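Long-range contact in ATP-dependent helicase FUN30 (Saccharomyces cerevisiae S288c, PDB 5GN1), which remodels nucleosomes using ATP hydrolysis, promotes DNA end resection at double-strand breaks and is required for heterochromatin organization, represented here by the C-terminal part of its ATPase domain: residues S282-D287 / A323-A328. Residues are numbered along the deposited sequence; the frame is centred on the assembly and turned at random.
Sequences SFNPHD and AKNKLA
The N-cap of helix 285-292 is the centre of this contact: Asn284, the capping residue, reaches across to the extended chain that leaves helix 315-322, and meets Lys326. Its CG lies anti to the backbone N (chi1 -177°), which turns the amide both to its own helix and to the backbone of Lys326. OD1 takes the capping bond from His286 N at 3.1 Å, the donor standing well above the carbonyl plane, and also accepts a weak hydrogen bond from Lys326 N. ND2 donates a hydrogen bond to Lys326 O at 3.2 Å, with that oxygen close to the amide plane but ND2 tilted above the Lys326 carbonyl plane, so one side chain serves both polar backbone groups of one residue. With an alanine here, His286 N would probably lose its cap and Lys326 N and O their side-chain partners. In this RecA-like lobe of the SNF2 family, the helix follows strand 275-278 of the parallel sheet, and the contact ties that strand-to-helix turn to the loop after helix 315-322 at the surface. Nearer that helix's end, Ala323 CA sits over one face of the Phe283 ring, 4.1 Å from its centroid, a CH-pi contact, while Leu343 also touches the Phe283 side chain. Lys324 N makes a weak bond to Phe283 O, and a water donates to both Phe283 O and Lys324 O. Pro285 CD packs on Ala323 CB at 3.9 Å.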
ATOM      1  N   SER A 282     -10.546  -0.196  -3.553  1.00 25.58           N
ATOM      2  CA  SER A 282     -10.759   1.067  -4.227  1.00 29.48           C
ATOM      3  C   SER A 282     -12.080   1.683  -3.780  1.00 32.68           C
ATOM      4  O   SER A 282     -13.029   0.976  -3.421  1.00 30.53           O
ATOM      5  CB  SER A 282     -10.765   0.863  -5.744  1.00 34.40           C
ATOM      6  OG  SER A 282     -11.113   2.059  -6.416  1.00 36.84           O
ATOM      7  N   PHE A 283     -12.133   3.020  -3.797  1.00 37.24           N
ATOM      8  CA  PHE A 283     -13.397   3.695  -3.514  1.00 35.38           C
ATOM      9  C   PHE A 283     -14.396   3.522  -4.648  1.00 31.81           C
ATOM     10  O   PHE A 283     -15.592   3.731  -4.430  1.00 35.29           O
ATOM     11  CB  PHE A 283     -13.170   5.185  -3.241  1.00 34.47           C
ATOM     12  CG  PHE A 283     -14.399   5.906  -2.724  1.00 29.53           C
ATOM     13  CD1 PHE A 283     -14.771   5.803  -1.389  1.00 39.42           C
ATOM     14  CD2 PHE A 283     -15.172   6.696  -3.570  1.00 42.22           C
ATOM     15  CE1 PHE A 283     -15.902   6.467  -0.904  1.00 38.13           C
ATOM     16  CE2 PHE A 283     -16.297   7.363  -3.095  1.00 33.73           C
ATOM     17  CZ  PHE A 283     -16.659   7.246  -1.760  1.00 34.56           C
ATOM     18  N   ASN A 284     -13.939   3.140  -5.844  1.00 34.12           N
ATOM     19  CA  ASN A 284     -14.829   2.778  -6.938  1.00 30.68           C
ATOM     20  C   ASN A 284     -14.839   1.259  -7.091  1.00 31.26           C
ATOM     21  O   ASN A 284     -13.838   0.685  -7.541  1.00 27.43           O
ATOM     22  CB  ASN A 284     -14.395   3.443  -8.243  1.00 32.03           C
ATOM     23  CG  ASN A 284     -15.353   3.156  -9.402  1.00 36.19           C
ATOM     24  OD1 ASN A 284     -16.376   2.485  -9.229  1.00 38.48           O
ATOM     25  ND2 ASN A 284     -15.022   3.669 -10.588  1.00 37.44           N
ATOM     26  N   PRO A 285     -15.922   0.576  -6.724  1.00 33.02           N
ATOM     27  CA  PRO A 285     -15.944  -0.894  -6.832  1.00 35.02           C
ATOM     28  C   PRO A 285     -15.707  -1.423  -8.235  1.00 32.20           C
ATOM     29  O   PRO A 285     -15.304  -2.583  -8.373  1.00 30.00           O
ATOM     30  CB  PRO A 285     -17.351  -1.258  -6.332  1.00 38.09           C
ATOM     31  CG  PRO A 285     -17.691  -0.145  -5.366  1.00 39.81           C
ATOM     32  CD  PRO A 285     -17.050   1.098  -5.929  1.00 36.96           C
ATOM     33  N   HIS A 286     -15.956  -0.628  -9.275  1.00 31.89           N
ATOM     34  CA  HIS A 286     -15.714  -1.088 -10.640  1.00 35.80           C
ATOM     35  C   HIS A 286     -14.252  -1.465 -10.852  1.00 33.18           C
ATOM     36  O   HIS A 286     -13.947  -2.395 -11.612  1.00 28.34           O
ATOM     37  CB  HIS A 286     -16.143   0.003 -11.621  1.00 32.87           C
ATOM     38  CG  HIS A 286     -15.802  -0.290 -13.047  1.00 36.70           C
ATOM     39  ND1 HIS A 286     -16.534  -1.163 -13.824  1.00 46.11           N
ATOM     40  CD2 HIS A 286     -14.812   0.183 -13.840  1.00 36.73           C
ATOM     41  CE1 HIS A 286     -16.005  -1.218 -15.034  1.00 40.54           C
ATOM     42  NE2 HIS A 286     -14.959  -0.412 -15.071  1.00 43.48           N
ATOM     43  N   ASP A 287     -13.338  -0.754 -10.186  1.00 33.34           N
ATOM     44  CA  ASP A 287     -11.914  -1.050 -10.312  1.00 28.32           C
ATOM     45  C   ASP A 287     -11.570  -2.419  -9.740  1.00 24.29           C
ATOM     46  O   ASP A 287     -10.802  -3.171 -10.345  1.00 26.42           O
ATOM     47  CB  ASP A 287     -11.089   0.024  -9.607  1.00 29.80           C
ATOM     48  CG  ASP A 287     -11.251   1.391 -10.237  1.00 36.26           C
ATOM     49  OD1 ASP A 287     -11.640   1.457 -11.423  1.00 39.27           O
ATOM     50  OD2 ASP A 287     -10.976   2.391  -9.542  1.00 38.13           O
ATOM     51  N   ALA A 323     -18.294   3.242  -0.578  1.00 41.52           N
ATOM     52  CA  ALA A 323     -17.783   3.127  -1.938  1.00 42.41           C
ATOM     53  C   ALA A 323     -18.933   3.096  -2.938  1.00 43.94           C
ATOM     54  O   ALA A 323     -19.966   2.463  -2.701  1.00 45.61           O
ATOM     55  CB  ALA A 323     -16.919   1.866  -2.076  1.00 39.98           C
ATOM     56  N   LYS A 324     -18.775   3.824  -4.023  1.00 44.43           N
ATOM     57  CA  LYS A 324     -19.839   3.830  -5.001  1.00 49.16           C
ATOM     58  C   LYS A 324     -19.456   3.429  -6.398  1.00 44.94           C
ATOM     59  O   LYS A 324     -18.626   4.039  -7.016  1.00 45.73           O
ATOM     60  CB  LYS A 324     -20.432   5.228  -5.082  1.00 56.57           C
ATOM     61  CG  LYS A 324     -21.142   5.673  -3.885  1.00 66.07           C
ATOM     62  CD  LYS A 324     -21.686   7.044  -3.988  1.00 68.74           C
ATOM     63  CE  LYS A 324     -22.390   7.440  -2.816  1.00 73.40           C
ATOM     64  NZ  LYS A 324     -22.917   8.760  -2.848  1.00 78.16           N
ATOM     65  N   ASN A 325     -20.265   2.506  -6.878  1.00 51.61           N
ATOM     66  CA  ASN A 325     -20.057   1.874  -8.180  1.00 47.15           C
ATOM     67  C   ASN A 325     -20.417   2.844  -9.307  1.00 47.95           C
ATOM     68  O   ASN A 325     -21.542   3.350  -9.357  1.00 49.84           O
ATOM     69  CB  ASN A 325     -20.906   0.604  -8.253  1.00 43.84           C
ATOM     70  CG  ASN A 325     -20.617  -0.234  -9.480  1.00 45.76           C
ATOM     71  OD1 ASN A 325     -19.532  -0.171 -10.060  1.00 44.65           O
ATOM     72  ND2 ASN A 325     -21.593  -1.036  -9.879  1.00 49.65           N
ATOM     73  N   LYS A 326     -19.467   3.096 -10.215  1.00 43.37           N
ATOM     74  CA  LYS A 326     -19.594   4.098 -11.269  1.00 46.31           C
ATOM     75  C   LYS A 326     -18.636   3.774 -12.413  1.00 50.41           C
ATOM     76  O   LYS A 326     -17.646   3.059 -12.231  1.00 47.03           O
ATOM     77  CB  LYS A 326     -19.289   5.506 -10.735  1.00 52.92           C
ATOM     78  CG  LYS A 326     -17.829   5.879 -10.882  1.00 46.00           C
ATOM     79  CD  LYS A 326     -17.360   6.840  -9.833  1.00 54.20           C
ATOM     80  CE  LYS A 326     -17.883   8.190 -10.064  1.00 49.06           C
ATOM     81  NZ  LYS A 326     -17.079   9.172  -9.334  1.00 50.36           N
ATOM     82  N   LEU A 327     -18.931   4.301 -13.608  1.00 58.30           N
ATOM     83  CA  LEU A 327     -17.988   4.272 -14.722  1.00 51.14           C
ATOM     84  C   LEU A 327     -17.301   5.625 -14.873  1.00 54.60           C
ATOM     85  O   LEU A 327     -17.911   6.673 -14.652  1.00 52.72           O
ATOM     86  CB  LEU A 327     -18.671   3.898 -16.042  1.00 56.60           C
ATOM     87  CG  LEU A 327     -17.739   3.930 -17.272  1.00 60.37           C
ATOM     88  CD1 LEU A 327     -16.645   2.849 -17.195  1.00 57.38           C
ATOM     89  CD2 LEU A 327     -18.490   3.860 -18.606  1.00 55.19           C
ATOM     90  N   ALA A 328     -16.030   5.589 -15.271  1.00 57.09           N
ATOM     91  CA  ALA A 328     -15.214   6.780 -15.440  1.00 56.53           C
ATOM     92  C   ALA A 328     -15.553   7.509 -16.736  1.00 57.69           C
ATOM     93  O   ALA A 328     -16.067   6.929 -17.698  1.00 57.93           O
ATOM     94  CB  ALA A 328     -13.728   6.421 -15.431  1.00 60.31           C
TER
HETATM   95  O   HOH W   1     -16.726   6.043  -6.298  1.00 45.91           O